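Local coordinates for protein membrane-bound lytic murein transglycosylase A (Burkholderia pseudomallei, PDB 6QK4) that probably cleaves the beta-1,4 linkage between N-acetylmuramic acid and N-acetylglucosamine in peptidoglycan, leaving a 1,6-anhydro bond on the muramic acid residue, at residues A[81-86]-A[302-307]; A[136-139]-A[143-146]; A[148-153]-A[239-244]; A[154-159]-A[181-186]. One frame throughout, in Å; residues are numbered along the deposited sequence.

Overall arrangement
Contact 1 lies alone on one side of the molecule and contacts 2, 3 and 4 cluster on the other, with the centre of the chain between. From contact 1 the centres of contacts 2, 3 and 4 are about 49, 43 and 35 Å away. Contact 1 uses a strand of the 3D domain, related to double-psi barrels; the others share the MltA-specific insert. There they form a chain: contacts 2 and 3, centres about 10 Å apart, meet through Met-138 SD and Phe-241 CE2 (3.6 Å), while contacts 3 and 4, centres about 12 Å apart, are joined through their neighbouring strands 240-244 and 182-190. In related MltA enzymes the glycan binds in the groove between these two domains.

Contact 1 (A[81-86]-A[302-307]); sequences TFFETY and LVFAQD
Phe-83 lays its ring directly beneath the methyl CD2 of Leu-302, in a CH-pi contact that is almost perfectly centred: CD2 of Leu-302 stands 3.5 Å from the centroid of the Phe-83 ring and only 11° off the ring normal. All six ring carbons therefore lie at similar distances from the one methyl. The opposite face of the ring is covered from within its own helix, where CD2 of Phe-82 sits 3.8 Å above the plane of the Phe-83 ring. A methyl thus covers one face and the edge of the Phe-82 ring the other. A second and looser touch comes from Phe-304, whose CZ approaches CE1 of Phe-83 at 4.1 Å in an oblique meeting of two rings. Leu-302 reaches across because its CG points away from its own backbone N (chi1 180°), which sends the branched end out toward the helix. The packing is entirely apolar and buried. Around it, Phe-82 and Phe-304 both rest on Leu-48 of helix 44-55, Leu-302 leans on Phe-287 of strand 285-291, and Trp-36 flanks Phe-83, so that helix 76-86 is packed beside helix 44-55 against strand 298-307 of the 3D domain.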
loop_
_atom_site.group_PDB
_atom_site.type_symbol
_atom_site.label_atom_id
_atom_site.label_comp_id
_atom_site.label_asym_id
_atom_site.label_seq_id
_atom_site.Cartn_x
_atom_site.Cartn_y
_atom_site.Cartn_z
ATOM N N THR A 81 13.495 12.324 20.947
ATOM C CA THR A 81 14.664 12.091 21.814
ATOM C C THR A 81 15.032 10.617 21.883
ATOM O O THR A 81 16.218 10.225 21.823
ATOM C CB THR A 81 14.356 12.660 23.186
ATOM O OG1 THR A 81 14.234 14.054 22.997
ATOM C CG2 THR A 81 15.484 12.330 24.165
ATOM N N PHE A 82 14.020 9.762 21.942
ATOM C CA PHE A 82 14.282 8.338 21.936
ATOM C C PHE A 82 15.042 7.918 20.684
ATOM O O PHE A 82 15.968 7.123 20.760
ATOM C CB PHE A 82 12.940 7.580 22.041
ATOM C CG PHE A 82 13.031 6.144 21.678
ATOM C CD1 PHE A 82 13.424 5.247 22.622
ATOM C CD2 PHE A 82 12.675 5.685 20.404
ATOM C CE1 PHE A 82 13.523 3.894 22.380
ATOM C CE2 PHE A 82 12.779 4.312 20.132
ATOM C CZ PHE A 82 13.185 3.398 21.125
ATOM N N PHE A 83 14.543 8.286 19.491
ATOM C CA PHE A 83 15.213 7.798 18.285
ATOM C C PHE A 83 16.657 8.335 18.218
ATOM O O PHE A 83 17.575 7.617 17.816
ATOM C CB PHE A 83 14.399 8.209 17.041
ATOM C CG PHE A 83 13.158 7.412 16.871
ATOM C CD1 PHE A 83 13.267 6.058 16.566
ATOM C CD2 PHE A 83 11.902 7.974 16.989
ATOM C CE1 PHE A 83 12.102 5.256 16.359
ATOM C CE2 PHE A 83 10.739 7.185 16.778
ATOM C CZ PHE A 83 10.860 5.845 16.479
ATOM N N GLU A 84 16.859 9.581 18.665
ATOM C CA GLU A 84 18.182 10.214 18.587
ATOM C C GLU A 84 19.136 9.571 19.572
ATOM O O GLU A 84 20.340 9.498 19.316
ATOM C CB GLU A 84 18.065 11.728 18.839
ATOM C CG GLU A 84 17.394 12.498 17.665
ATOM C CD GLU A 84 17.325 13.949 17.939
ATOM O OE1 GLU A 84 17.850 14.343 19.029
ATOM O OE2 GLU A 84 16.750 14.716 17.163
ATOM N N THR A 85 18.605 9.022 20.669
ATOM C CA THR A 85 19.370 8.442 21.762
ATOM C C THR A 85 19.675 6.966 21.537
ATOM O O THR A 85 20.766 6.502 21.890
ATOM C CB THR A 85 18.579 8.602 23.087
ATOM O OG1 THR A 85 18.441 9.987 23.412
ATOM C CG2 THR A 85 19.225 7.868 24.266
ATOM N N TYR A 86 18.722 6.191 20.983
ATOM C CA TYR A 86 18.895 4.752 20.907
ATOM C C TYR A 86 19.375 4.256 19.554
ATOM O O TYR A 86 19.731 3.074 19.450
ATOM C CB TYR A 86 17.592 4.045 21.299
ATOM C CG TYR A 86 17.414 4.057 22.798
ATOM C CD1 TYR A 86 16.805 5.136 23.442
ATOM C CD2 TYR A 86 17.836 2.971 23.567
ATOM C CE1 TYR A 86 16.644 5.138 24.878
ATOM C CE2 TYR A 86 17.684 2.981 24.961
ATOM C CZ TYR A 86 17.086 4.073 25.590
ATOM O OH TYR A 86 16.913 4.101 26.970
ATOM N N LEU A 302 9.839 8.963 8.912
ATOM C CA LEU A 302 10.428 7.782 9.541
ATOM C C LEU A 302 9.446 6.637 9.379
ATOM O O LEU A 302 8.295 6.735 9.808
ATOM C CB LEU A 302 10.710 8.031 11.022
ATOM C CG LEU A 302 11.334 6.817 11.761
ATOM C CD1 LEU A 302 12.713 6.388 11.227
ATOM C CD2 LEU A 302 11.405 7.159 13.231
ATOM N N VAL A 303 9.900 5.571 8.725
ATOM C CA VAL A 303 9.081 4.401 8.444
ATOM C C VAL A 303 9.851 3.158 8.909
ATOM O O VAL A 303 11.039 3.200 9.310
ATOM C CB VAL A 303 8.739 4.301 6.944
ATOM C CG1 VAL A 303 8.002 5.617 6.478
ATOM C CG2 VAL A 303 10.022 4.179 6.093
ATOM N N PHE A 304 9.161 2.006 8.836
ATOM C CA PHE A 304 9.793 0.742 9.260
ATOM C C PHE A 304 9.647 -0.277 8.152
ATOM O O PHE A 304 8.579 -0.381 7.554
ATOM C CB PHE A 304 9.143 0.207 10.543
ATOM C CG PHE A 304 9.441 1.060 11.751
ATOM C CD1 PHE A 304 8.689 2.180 11.984
ATOM C CD2 PHE A 304 10.437 0.664 12.667
ATOM C CE1 PHE A 304 8.981 2.979 13.120
ATOM C CE2 PHE A 304 10.748 1.443 13.798
ATOM C CZ PHE A 304 9.998 2.628 13.981
ATOM N N ALA A 305 10.735 -1.000 7.848
ATOM C CA ALA A 305 10.686 -2.047 6.816
ATOM C C ALA A 305 9.942 -3.262 7.350
ATOM O O ALA A 305 10.475 -4.027 8.158
ATOM C CB ALA A 305 12.122 -2.398 6.402
ATOM N N GLN A 306 8.664 -3.414 6.950
ATOM C CA GLN A 306 7.797 -4.390 7.573
ATOM C C GLN A 306 7.100 -5.203 6.521
ATOM O O GLN A 306 6.181 -5.962 6.873
ATOM C CB GLN A 306 6.769 -3.735 8.520
ATOM C CG GLN A 306 7.521 -2.948 9.687
ATOM C CD GLN A 306 6.574 -2.303 10.702
ATOM O OE1 GLN A 306 5.523 -1.731 10.338
ATOM N NE2 GLN A 306 7.028 -2.241 11.949
ATOM N N ASP A 307 7.533 -5.106 5.262
ATOM C CA ASP A 307 6.840 -5.881 4.227
ATOM C C ASP A 307 7.816 -6.089 3.085
ATOM O O ASP A 307 8.880 -5.484 3.039
ATOM C CB ASP A 307 5.537 -5.156 3.769
ATOM C CG ASP A 307 4.442 -6.150 3.215
ATOM O OD1 ASP A 307 4.674 -7.389 3.182
ATOM O OD2 ASP A 307 3.360 -5.632 2.793
#

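Contact 2 (A[136-139]-A[143-146]); sequences ASMP and QLMR
Pro-139 turns the outer end of its ring toward Gln-143 and Leu-144, roughly crosswise to the leucine side chain. Its methylenes are shared out in order. CD faces CD1 of Leu-144 at 4.5 Å, CG comes to 4.0 Å from the backbone N of Leu-144, and CB of Pro-139 touches CB of Gln-143 at 4.0 Å. Gln-143 thus contributes only the root of its side chain, since the chain bends at chi2 (61°) and carries its amide off. Met-138 comes at Leu-144 from another quarter: its SD lies 4.2 Å from CD1 of Leu-144, and this methyl meets the sulfur and the proline ring in two roughly perpendicular directions. The geometry is that of a loop folded back on the helix it leads into, here the loop after strand 123-126 and helix 141-147 of the MltA-specific insert. With CG of Leu-144 trans to its backbone N (chi1 -169°), the isobutyl group is directed inward, where Phe-241 of strand 240-244 touches both it and Met-138. Pro-139 and Gln-143 lie at the surface. The loop carbonyls are held from outside: Asn-191 ND2 donates to Pro-139 O, and Gln-193 NE2 to Met-138 O.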
loop_
_atom_site.group_PDB
_atom_site.type_symbol
_atom_site.label_atom_id
_atom_site.label_comp_id
_atom_site.label_asym_id
_atom_site.label_seq_id
_atom_site.Cartn_x
_atom_site.Cartn_y
_atom_site.Cartn_z
ATOM N N ALA A 136 -8.398 -22.966 -16.963
ATOM C CA ALA A 136 -8.873 -23.015 -18.335
ATOM C C ALA A 136 -9.393 -21.640 -18.752
ATOM O O ALA A 136 -10.071 -20.963 -17.973
ATOM C CB ALA A 136 -9.956 -24.080 -18.484
ATOM N N SER A 137 -9.045 -21.220 -19.975
ATOM C CA SER A 137 -9.396 -19.880 -20.439
ATOM C C SER A 137 -10.912 -19.723 -20.554
ATOM O O SER A 137 -11.611 -20.583 -21.099
ATOM C CB SER A 137 -8.719 -19.565 -21.780
ATOM O OG SER A 137 -9.268 -20.332 -22.846
ATOM N N MET A 138 -11.406 -18.632 -20.005
ATOM C CA MET A 138 -12.785 -18.192 -20.040
ATOM C C MET A 138 -12.924 -17.048 -21.015
ATOM O O MET A 138 -11.932 -16.446 -21.438
ATOM C CB MET A 138 -13.214 -17.721 -18.652
ATOM C CG MET A 138 -13.270 -18.773 -17.608
ATOM S SD MET A 138 -13.176 -17.996 -15.987
ATOM C CE MET A 138 -13.902 -19.261 -14.984
ATOM N N PRO A 139 -14.151 -16.700 -21.388
ATOM C CA PRO A 139 -14.362 -15.507 -22.204
ATOM C C PRO A 139 -14.144 -14.234 -21.402
ATOM O O PRO A 139 -14.043 -14.240 -20.179
ATOM C CB PRO A 139 -15.823 -15.627 -22.638
ATOM C CG PRO A 139 -16.469 -16.417 -21.529
ATOM C CD PRO A 139 -15.410 -17.414 -21.112
ATOM N N GLN A 143 -18.994 -11.376 -21.422
ATOM C CA GLN A 143 -19.698 -12.610 -21.759
ATOM C C GLN A 143 -19.720 -13.552 -20.570
ATOM O O GLN A 143 -20.707 -14.255 -20.366
ATOM C CB GLN A 143 -19.048 -13.291 -22.958
ATOM C CG GLN A 143 -19.475 -12.654 -24.318
ATOM C CD GLN A 143 -19.106 -11.182 -24.452
ATOM O OE1 GLN A 143 -19.978 -10.325 -24.704
ATOM N NE2 GLN A 143 -17.809 -10.875 -24.333
ATOM N N LEU A 144 -18.639 -13.554 -19.780
ATOM C CA LEU A 144 -18.634 -14.298 -18.533
ATOM C C LEU A 144 -19.823 -13.904 -17.657
ATOM O O LEU A 144 -20.545 -14.772 -17.135
ATOM C CB LEU A 144 -17.305 -14.037 -17.812
ATOM C CG LEU A 144 -16.947 -14.879 -16.624
ATOM C CD1 LEU A 144 -16.900 -16.318 -17.020
ATOM C CD2 LEU A 144 -15.570 -14.385 -16.187
ATOM N N MET A 145 -20.048 -12.590 -17.497
ATOM C CA MET A 145 -21.157 -12.115 -16.682
ATOM C C MET A 145 -22.513 -12.452 -17.286
ATOM O O MET A 145 -23.496 -12.489 -16.545
ATOM C CB MET A 145 -21.071 -10.602 -16.446
ATOM C CG MET A 145 -19.839 -10.127 -15.599
ATOM S SD MET A 145 -20.157 -10.496 -13.877
ATOM C CE MET A 145 -21.784 -9.774 -13.645
ATOM N N ARG A 146 -22.588 -12.710 -18.605
ATOM C CA ARG A 146 -23.859 -12.952 -19.258
ATOM C C ARG A 146 -24.151 -14.421 -19.473
ATOM O O ARG A 146 -25.312 -14.779 -19.705
ATOM C CB ARG A 146 -23.896 -12.216 -20.611
ATOM C CG ARG A 146 -23.907 -10.690 -20.433
ATOM C CD ARG A 146 -23.828 -9.870 -21.703
ATOM N NE ARG A 146 -24.291 -8.493 -21.502
ATOM C CZ ARG A 146 -23.542 -7.533 -20.932
ATOM N NH1 ARG A 146 -22.270 -7.772 -20.547
ATOM N NH2 ARG A 146 -24.063 -6.313 -20.802
#

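Contact 3 (A[148-153]-A[239-244]); sequences GALSGN and FVFFRE
Leu-150 spends its two methyls on two different phenylalanines and carries more than half of the area buried here. CD2 comes up to the rim of the Phe-241 ring, near the ring plane, and lies 3.6 Å from CE1 of Phe-241, the two side chains crossing at about a right angle. CD1 goes to Phe-239, whose side chain runs in from the opposite direction; CZ of Phe-239 is 4.0 Å from CD1 of Leu-150, an oblique approach. The two rings also touch each other, with CD2 of Phe-239 standing 3.7 Å above the plane of Phe-241 toward its rim. The fork of the leucine therefore straddles a corner made by two side chains that lean to the same side, Phe-239 just ahead of strand 240-244 and Phe-241 within it. Phe-241 is steadied further by Trp-128, which it meets edge-to-face.

Two overlapping turns present the leucine. A type I turn from Gly-148 to Ser-151 is closed by Ser-151 N to Gly-148 O (3.1 Å), and a type II turn from Leu-150 to Asn-153 by Asn-153 N to Leu-150 O (2.9 Å). Gly-152 occupies the third position of the second turn with positive phi (77°), the classic place for glycine in type II turns. The turns carry the chain from helix 141-147 into strand 154-158, and Leu-150, their one buried residue, packs into the core of the MltA-specific insert, of the ribosomal L25 clan.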
loop_
_atom_site.group_PDB
_atom_site.type_symbol
_atom_site.label_atom_id
_atom_site.label_comp_id
_atom_site.label_asym_id
_atom_site.label_seq_id
_atom_site.Cartn_x
_atom_site.Cartn_y
_atom_site.Cartn_z
ATOM N N GLY A 148 -24.245 -16.906 -17.406
ATOM C CA GLY A 148 -24.782 -17.634 -16.274
ATOM C C GLY A 148 -23.771 -18.479 -15.500
ATOM O O GLY A 148 -24.087 -18.963 -14.396
ATOM N N ALA A 149 -22.579 -18.682 -16.057
ATOM C CA ALA A 149 -21.540 -19.456 -15.403
ATOM C C ALA A 149 -21.165 -18.909 -14.027
ATOM O O ALA A 149 -20.662 -19.676 -13.194
ATOM C CB ALA A 149 -20.315 -19.504 -16.315
ATOM N N LEU A 150 -21.401 -17.624 -13.746
ATOM C CA LEU A 150 -21.020 -17.112 -12.419
ATOM C C LEU A 150 -22.118 -17.237 -11.366
ATOM O O LEU A 150 -21.813 -17.208 -10.162
ATOM C CB LEU A 150 -20.589 -15.648 -12.522
ATOM C CG LEU A 150 -19.395 -15.383 -13.446
ATOM C CD1 LEU A 150 -18.998 -13.903 -13.403
ATOM C CD2 LEU A 150 -18.185 -16.298 -13.205
ATOM N N SER A 151 -23.371 -17.417 -11.782
ATOM C CA SER A 151 -24.488 -17.482 -10.844
ATOM C C SER A 151 -24.271 -18.564 -9.794
ATOM O O SER A 151 -23.819 -19.669 -10.109
ATOM C CB SER A 151 -25.785 -17.766 -11.599
ATOM O OG SER A 151 -25.974 -16.806 -12.616
ATOM N N GLY A 152 -24.588 -18.239 -8.534
ATOM C CA GLY A 152 -24.360 -19.136 -7.427
ATOM C C GLY A 152 -22.929 -19.219 -6.950
ATOM O O GLY A 152 -22.668 -19.926 -5.977
ATOM N N ASN A 153 -21.979 -18.540 -7.608
ATOM C CA ASN A 153 -20.596 -18.554 -7.163
ATOM C C ASN A 153 -20.220 -17.267 -6.440
ATOM O O ASN A 153 -19.035 -16.924 -6.362
ATOM C CB ASN A 153 -19.668 -18.803 -8.353
ATOM C CG ASN A 153 -19.813 -20.219 -8.921
ATOM O OD1 ASN A 153 -19.364 -21.196 -8.314
ATOM N ND2 ASN A 153 -20.448 -20.324 -10.077
ATOM N N PHE A 239 -11.162 -10.373 -15.935
ATOM C CA PHE A 239 -12.050 -10.662 -14.803
ATOM C C PHE A 239 -11.303 -11.460 -13.737
ATOM O O PHE A 239 -10.799 -12.555 -14.010
ATOM C CB PHE A 239 -13.311 -11.442 -15.234
ATOM C CG PHE A 239 -14.429 -11.326 -14.250
ATOM C CD1 PHE A 239 -15.291 -10.223 -14.301
ATOM C CD2 PHE A 239 -14.569 -12.248 -13.227
ATOM C CE1 PHE A 239 -16.320 -10.100 -13.360
ATOM C CE2 PHE A 239 -15.571 -12.125 -12.265
ATOM C CZ PHE A 239 -16.436 -11.033 -12.328
ATOM N N VAL A 240 -11.312 -10.971 -12.493
ATOM C CA VAL A 240 -10.547 -11.580 -11.416
ATOM C C VAL A 240 -11.497 -12.176 -10.394
ATOM O O VAL A 240 -12.502 -11.558 -10.032
ATOM C CB VAL A 240 -9.621 -10.524 -10.784
ATOM C CG1 VAL A 240 -8.933 -11.043 -9.505
ATOM C CG2 VAL A 240 -8.634 -9.998 -11.837
ATOM N N PHE A 241 -11.174 -13.386 -9.932
ATOM C CA PHE A 241 -11.926 -14.120 -8.934
ATOM C C PHE A 241 -11.205 -14.044 -7.601
ATOM O O PHE A 241 -10.037 -13.665 -7.530
ATOM C CB PHE A 241 -12.082 -15.575 -9.337
ATOM C CG PHE A 241 -12.767 -15.742 -10.658
ATOM C CD1 PHE A 241 -14.145 -15.704 -10.721
ATOM C CD2 PHE A 241 -12.024 -15.869 -11.821
ATOM C CE1 PHE A 241 -14.808 -15.854 -11.955
ATOM C CE2 PHE A 241 -12.653 -16.013 -13.043
ATOM C CZ PHE A 241 -14.051 -16.009 -13.110
ATOM N N PHE A 242 -11.915 -14.421 -6.553
ATOM C CA PHE A 242 -11.420 -14.247 -5.190
ATOM C C PHE A 242 -11.606 -15.516 -4.371
ATOM O O PHE A 242 -12.466 -16.356 -4.652
ATOM C CB PHE A 242 -12.150 -13.098 -4.480
ATOM C CG PHE A 242 -11.910 -11.778 -5.123
ATOM C CD1 PHE A 242 -10.749 -11.062 -4.820
ATOM C CD2 PHE A 242 -12.801 -11.256 -6.043
ATOM C CE1 PHE A 242 -10.498 -9.811 -5.451
ATOM C CE2 PHE A 242 -12.574 -10.011 -6.676
ATOM C CZ PHE A 242 -11.431 -9.298 -6.383
ATOM N N ARG A 243 -10.792 -15.622 -3.325
ATOM C CA ARG A 243 -10.950 -16.620 -2.288
ATOM C C ARG A 243 -11.012 -15.893 -0.949
ATOM O O ARG A 243 -10.371 -14.852 -0.772
ATOM C CB ARG A 243 -9.794 -17.645 -2.349
ATOM C CG ARG A 243 -8.627 -17.404 -1.407
ATOM C CD ARG A 243 -7.497 -18.423 -1.655
ATOM N NE ARG A 243 -6.317 -18.212 -0.807
ATOM C CZ ARG A 243 -5.164 -17.702 -1.236
ATOM N NH1 ARG A 243 -5.034 -17.332 -2.504
ATOM N NH2 ARG A 243 -4.144 -17.553 -0.398
ATOM N N GLU A 244 -11.839 -16.409 -0.032
ATOM C CA GLU A 244 -11.836 -15.927 1.346
ATOM C C GLU A 244 -10.597 -16.427 2.059
ATOM O O GLU A 244 -10.237 -17.606 1.957
ATOM C CB GLU A 244 -13.066 -16.405 2.116
ATOM C CG GLU A 244 -13.052 -15.959 3.596
ATOM C CD GLU A 244 -14.443 -15.921 4.240
ATOM O OE1 GLU A 244 -15.364 -16.595 3.741
ATOM O OE2 GLU A 244 -14.623 -15.195 5.242
#

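Contact 4 (A[154-159]-A[181-186]); sequences ELVWVD and TVMRVG
Met-183 fits the methyl at its tip into the fork of Leu-155, and this one bump in one hollow makes most of the contact. CE of Met-183 lies 3.4 Å from both CG and CD1 of Leu-155 and 3.5 Å from CD2, closer than carbons usually pack, so the methyl is pressed tightly against the fork. The methionine gets there by stretching out: its chain is extended throughout, and the thioether spans the distance between two strands whose axes come no closer than 9.8 Å. On the way its SD passes the shoulder of Val-156, 4.1 Å from CB of that residue. Val-185, two residues along the same strand face, fills in beside the fork, its CG1 at 3.9 Å from CD2 of Leu-155 as the two side chains slide past each other.

That the neighbours Leu-155 and Val-156 both face the same partner is unusual for a strand. Leu-155 has a nearly helical psi (-38°), and both residues hydrogen-bond through their backbones to Leu-125, which is consistent with a classic beta bulge on strand 154-158 against strand 123-126. Such a bulge would turn two successive side chains to one side and build the receiving surface. Segment 182-186 crosses 154-158 with 121° between their N-to-C directions, and Phe-242 of strand 240-244 touches both Leu-155 and Val-185, closing the hollow from another side.

Everything that meets here is aliphatic apart from one polarisable sulfur. Between these two segments the contact rests on hydrophobic burial and close fit, where the flexible methionine can follow the contour of its partner.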
loop_
_atom_site.group_PDB
_atom_site.type_symbol
_atom_site.label_atom_id
_atom_site.label_comp_id
_atom_site.label_asym_id
_atom_site.label_seq_id
_atom_site.Cartn_x
_atom_site.Cartn_y
_atom_site.Cartn_z
ATOM N N GLU A 154 -21.219 -16.527 -5.958
ATOM C CA GLU A 154 -20.968 -15.257 -5.288
ATOM C C GLU A 154 -20.298 -15.512 -3.938
ATOM O O GLU A 154 -20.665 -16.439 -3.206
ATOM C CB GLU A 154 -22.292 -14.490 -5.129
ATOM C CG GLU A 154 -23.001 -14.128 -6.435
ATOM C CD GLU A 154 -23.916 -15.241 -6.938
ATOM O OE1 GLU A 154 -23.966 -16.284 -6.260
ATOM O OE2 GLU A 154 -24.543 -15.074 -8.013
ATOM N N LEU A 155 -19.268 -14.722 -3.618
ATOM C CA LEU A 155 -18.562 -14.835 -2.353
ATOM C C LEU A 155 -19.142 -13.863 -1.316
ATOM O O LEU A 155 -19.329 -14.255 -0.151
ATOM C CB LEU A 155 -17.062 -14.594 -2.592
ATOM C CG LEU A 155 -16.119 -14.576 -1.403
ATOM C CD1 LEU A 155 -16.199 -15.917 -0.634
ATOM C CD2 LEU A 155 -14.650 -14.216 -1.803
ATOM N N VAL A 156 -19.510 -12.670 -1.754
ATOM C CA VAL A 156 -20.007 -11.608 -0.887
ATOM C C VAL A 156 -20.532 -10.502 -1.800
ATOM O O VAL A 156 -20.195 -10.453 -3.001
ATOM C CB VAL A 156 -18.856 -11.124 0.039
ATOM C CG1 VAL A 156 -17.736 -10.461 -0.780
ATOM C CG2 VAL A 156 -19.346 -10.182 1.098
ATOM N N TRP A 157 -21.358 -9.609 -1.250
ATOM C CA TRP A 157 -21.977 -8.539 -2.024
ATOM C C TRP A 157 -21.521 -7.166 -1.525
ATOM O O TRP A 157 -21.663 -6.868 -0.343
ATOM C CB TRP A 157 -23.507 -8.640 -1.954
ATOM C CG TRP A 157 -24.012 -9.949 -2.463
ATOM C CD1 TRP A 157 -24.067 -11.153 -1.779
ATOM C CD2 TRP A 157 -24.504 -10.199 -3.761
ATOM N NE1 TRP A 157 -24.585 -12.132 -2.600
ATOM C CE2 TRP A 157 -24.866 -11.568 -3.822
ATOM C CE3 TRP A 157 -24.687 -9.393 -4.897
ATOM C CZ2 TRP A 157 -25.390 -12.143 -4.975
ATOM C CZ3 TRP A 157 -25.217 -9.966 -6.037
ATOM C CH2 TRP A 157 -25.564 -11.327 -6.070
ATOM N N VAL A 158 -21.015 -6.312 -2.431
ATOM C CA VAL A 158 -20.502 -5.029 -1.974
ATOM C C VAL A 158 -21.345 -3.861 -2.512
ATOM O O VAL A 158 -22.316 -4.034 -3.261
ATOM C CB VAL A 158 -18.987 -4.882 -2.317
ATOM C CG1 VAL A 158 -18.180 -6.006 -1.707
ATOM C CG2 VAL A 158 -18.740 -4.849 -3.886
ATOM N N ASP A 159 -20.925 -2.663 -2.097
ATOM C CA ASP A 159 -21.571 -1.357 -2.098
ATOM C C ASP A 159 -21.520 -0.657 -3.438
ATOM O O ASP A 159 -22.361 0.205 -3.730
ATOM C CB ASP A 159 -20.765 -0.460 -1.131
ATOM C CG ASP A 159 -21.608 0.210 -0.182
ATOM O OD1 ASP A 159 -22.826 -0.041 -0.265
ATOM O OD2 ASP A 159 -21.087 0.994 0.608
ATOM N N THR A 181 -18.511 -7.783 11.230
ATOM C CA THR A 181 -17.312 -8.590 11.019
ATOM C C THR A 181 -16.573 -8.122 9.761
ATOM O O THR A 181 -17.050 -7.256 9.022
ATOM C CB THR A 181 -17.685 -10.073 10.917
ATOM O OG1 THR A 181 -16.506 -10.870 11.057
ATOM C CG2 THR A 181 -18.320 -10.388 9.599
ATOM N N VAL A 182 -15.380 -8.688 9.526
ATOM C CA VAL A 182 -14.533 -8.292 8.396
ATOM C C VAL A 182 -14.150 -9.547 7.630
ATOM O O VAL A 182 -13.825 -10.571 8.230
ATOM C CB VAL A 182 -13.281 -7.524 8.870
ATOM C CG1 VAL A 182 -12.301 -7.295 7.712
ATOM C CG2 VAL A 182 -13.685 -6.218 9.449
ATOM N N MET A 183 -14.230 -9.491 6.309
ATOM C CA MET A 183 -13.835 -10.615 5.476
ATOM C C MET A 183 -12.616 -10.216 4.665
ATOM O O MET A 183 -12.684 -9.245 3.904
ATOM C CB MET A 183 -14.978 -11.002 4.544
ATOM C CG MET A 183 -14.644 -12.168 3.705
ATOM S SD MET A 183 -15.853 -12.469 2.417
ATOM C CE MET A 183 -14.981 -13.759 1.651
ATOM N N ARG A 184 -11.514 -10.958 4.798
ATOM C CA ARG A 184 -10.361 -10.723 3.924
ATOM C C ARG A 184 -10.479 -11.590 2.674
ATOM O O ARG A 184 -10.809 -12.774 2.753
ATOM C CB ARG A 184 -9.044 -11.005 4.653
ATOM C CG ARG A 184 -8.977 -10.224 5.934
ATOM C CD ARG A 184 -7.623 -9.568 6.235
ATOM N NE ARG A 184 -7.725 -8.528 7.281
ATOM C CZ ARG A 184 -8.298 -8.695 8.479
ATOM N NH1 ARG A 184 -8.814 -9.872 8.837
ATOM N NH2 ARG A 184 -8.338 -7.689 9.338
ATOM N N VAL A 185 -10.246 -10.992 1.517
ATOM C CA VAL A 185 -10.306 -11.732 0.264
ATOM C C VAL A 185 -8.940 -11.652 -0.383
ATOM O O VAL A 185 -8.244 -10.642 -0.242
ATOM C CB VAL A 185 -11.386 -11.182 -0.675
ATOM C CG1 VAL A 185 -12.770 -11.281 -0.043
ATOM C CG2 VAL A 185 -11.073 -9.747 -1.126
ATOM N N GLY A 186 -8.548 -12.735 -1.062
ATOM C CA GLY A 186 -7.308 -12.791 -1.807
ATOM C C GLY A 186 -7.513 -13.385 -3.189
ATOM O O GLY A 186 -8.655 -13.626 -3.604
#